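Long-range contact in DNA repair protein RAD2 (PDB 4Q0W), which cuts single-stranded DNA as a magnesium-dependent endonuclease and is essential for the incision step of excision repair of damaged DNA in yeast: residues 23-28 and 68-73. Numbering follows the deposited sequence. Where two conformers were deposited one is given.
Sequences DKRMAV and GIRPVF
Met26 and Val72 mark the middle of a parallel strand pair, 25-28 beside 70-73, whose axes come within 4.6 Å at 27° and whose ladder passes from Lys24 O to Arg70 N, Arg70 O to Met26 N, Met26 O to Val72 N and Val72 O to Val28 N. The pair exemplifies how a beta-alpha-beta crossover sets two strands side by side: in the N-domain of this catalytic core, within the Rossmann-like sheet of XPG/RAD2 nucleases, helices 33-40 and 52-66 join them, the latter packing over the face bearing Val28 and Phe73. There Val28 sets CG1, anti to its own N (chi1 -179°), over the centre of the Phe73 ring, 4.1 Å from the centroid, while its CG2 rests 3.7 Å from Pro71 CB. Farther back, Met26 CG meets Ile69 CG2 at 3.6 Å. On the other face Arg25 and Arg70 run side by side; Arg25 reaches out to Asp186 in a salt bridge, and its CG sits over one face of the Arg70 guanidinium, 3.6 Å from Arg70 NH1. That NH1 donates to Asp23 O at 3.0 Å, the acceptor lying near the guanidinium plane and the donor in the carbonyl plane. A leucine in place of Arg70 would probably leave Asp23 O without this donor and Arg25 CG without its flat neighbour. Asp29, which follows Val28, is a probable magnesium ligand, consistent with the strand running toward the metal site. At the far end, Gly68 closes helix 52-66 in a Schellman motif, and its O accepts Asp23 N at 2.9 Å and a water that also donates to Asp23 OD1.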
loop_
_atom_site.group_PDB
_atom_site.type_symbol
_atom_site.label_atom_id
_atom_site.label_comp_id
_atom_site.label_asym_id
_atom_site.label_seq_id
_atom_site.Cartn_x
_atom_site.Cartn_y
_atom_site.Cartn_z
ATOM N N ASP A 23 16.085 39.298 -7.096
ATOM C CA ASP A 23 15.230 40.458 -6.800
ATOM C C ASP A 23 13.763 40.149 -6.484
ATOM O O ASP A 23 12.993 41.065 -6.168
ATOM C CB ASP A 23 15.332 41.537 -7.883
ATOM C CG ASP A 23 16.727 42.117 -7.990
ATOM O OD1 ASP A 23 17.348 42.344 -6.933
ATOM O OD2 ASP A 23 17.204 42.331 -9.128
ATOM N N LYS A 24 13.363 38.882 -6.558
ATOM C CA LYS A 24 12.001 38.507 -6.187
ATOM C C LYS A 24 11.755 38.771 -4.704
ATOM O O LYS A 24 12.595 38.437 -3.865
ATOM C CB LYS A 24 11.736 37.030 -6.492
ATOM C CG LYS A 24 10.883 36.787 -7.733
ATOM C CD LYS A 24 11.418 37.544 -8.934
ATOM C CE LYS A 24 10.485 37.402 -10.134
ATOM N NZ LYS A 24 10.241 35.977 -10.490
ATOM N N ARG A 25 10.612 39.380 -4.389
ATOM C CA ARG A 25 10.166 39.493 -3.002
ATOM C C ARG A 25 9.455 38.178 -2.699
ATOM O O ARG A 25 8.547 37.782 -3.440
ATOM C CB ARG A 25 9.189 40.660 -2.823
ATOM C CG ARG A 25 9.776 42.049 -3.120
ATOM C CD ARG A 25 8.663 43.077 -3.295
ATOM N NE ARG A 25 7.734 42.629 -4.337
ATOM C CZ ARG A 25 6.478 43.049 -4.467
ATOM N NH1 ARG A 25 5.974 43.943 -3.630
ATOM N NH2 ARG A 25 5.722 42.560 -5.436
ATOM N N MET A 26 9.863 37.491 -1.634
ATOM C CA MET A 26 9.322 36.165 -1.340
ATOM C C MET A 26 8.855 36.066 0.105
ATOM O O MET A 26 9.634 36.310 1.033
ATOM C CB MET A 26 10.384 35.088 -1.594
ATOM C CG MET A 26 10.768 34.888 -3.041
ATOM S SD MET A 26 9.515 33.981 -3.970
ATOM C CE MET A 26 10.603 33.043 -5.050
ATOM N N ALA A 27 7.587 35.720 0.312
ATOM C CA ALA A 27 7.129 35.437 1.668
ATOM C C ALA A 27 7.733 34.101 2.085
ATOM O O ALA A 27 7.549 33.087 1.396
ATOM C CB ALA A 27 5.612 35.367 1.726
ATOM N N VAL A 28 8.475 34.084 3.186
ATOM C CA VAL A 28 9.043 32.816 3.642
ATOM C C VAL A 28 8.216 32.284 4.797
ATOM O O VAL A 28 8.092 32.943 5.838
ATOM C CB VAL A 28 10.525 32.960 4.051
ATOM C CG1 VAL A 28 11.094 31.616 4.503
ATOM C CG2 VAL A 28 11.331 33.520 2.878
ATOM N N GLY A 68 19.951 36.665 -4.292
ATOM C CA GLY A 68 19.383 37.993 -4.395
ATOM C C GLY A 68 17.898 38.059 -4.092
ATOM O O GLY A 68 17.225 39.036 -4.440
ATOM N N ILE A 69 17.381 37.033 -3.423
ATOM C CA ILE A 69 15.976 37.044 -3.024
ATOM C C ILE A 69 15.761 38.040 -1.887
ATOM O O ILE A 69 16.598 38.169 -0.985
ATOM C CB ILE A 69 15.485 35.621 -2.641
ATOM C CG1 ILE A 69 15.402 34.748 -3.890
ATOM C CG2 ILE A 69 14.108 35.650 -1.965
ATOM C CD1 ILE A 69 15.377 33.264 -3.591
ATOM N N ARG A 70 14.653 38.771 -1.945
ATOM C CA ARG A 70 14.281 39.676 -0.863
ATOM C C ARG A 70 13.191 39.032 0.004
ATOM O O ARG A 70 11.994 39.160 -0.289
ATOM C CB ARG A 70 13.811 41.016 -1.429
ATOM C CG ARG A 70 14.929 41.794 -2.137
ATOM C CD ARG A 70 14.413 42.569 -3.343
ATOM N NE ARG A 70 13.617 43.734 -2.968
ATOM C CZ ARG A 70 12.654 44.256 -3.727
ATOM N NH1 ARG A 70 12.356 43.712 -4.907
ATOM N NH2 ARG A 70 11.979 45.318 -3.305
ATOM N N PRO A 71 13.601 38.333 1.077
ATOM C CA PRO A 71 12.605 37.557 1.825
ATOM C C PRO A 71 11.834 38.392 2.838
ATOM O O PRO A 71 12.338 39.394 3.336
ATOM C CB PRO A 71 13.456 36.513 2.561
ATOM C CG PRO A 71 14.794 37.175 2.770
ATOM C CD PRO A 71 14.951 38.230 1.669
ATOM N N VAL A 72 10.600 37.992 3.118
ATOM C CA VAL A 72 9.963 38.429 4.348
ATOM C C VAL A 72 9.484 37.204 5.108
ATOM O O VAL A 72 8.722 36.390 4.585
ATOM C CB VAL A 72 8.876 39.527 4.143
ATOM C CG1 VAL A 72 8.155 39.344 2.857
ATOM C CG2 VAL A 72 7.913 39.602 5.340
ATOM N N PHE A 73 9.996 37.052 6.323
ATOM C CA PHE A 73 9.738 35.859 7.107
ATOM C C PHE A 73 8.385 35.958 7.797
ATOM O O PHE A 73 8.018 37.005 8.347
ATOM C CB PHE A 73 10.877 35.614 8.115
ATOM C CG PHE A 73 12.031 34.847 7.532
ATOM C CD1 PHE A 73 12.735 35.350 6.437
ATOM C CD2 PHE A 73 12.405 33.620 8.058
ATOM C CE1 PHE A 73 13.804 34.641 5.879
ATOM C CE2 PHE A 73 13.476 32.900 7.513
ATOM C CZ PHE A 73 14.171 33.411 6.419
HETATM O O HOH W 1 18.044 41.623 -4.178
#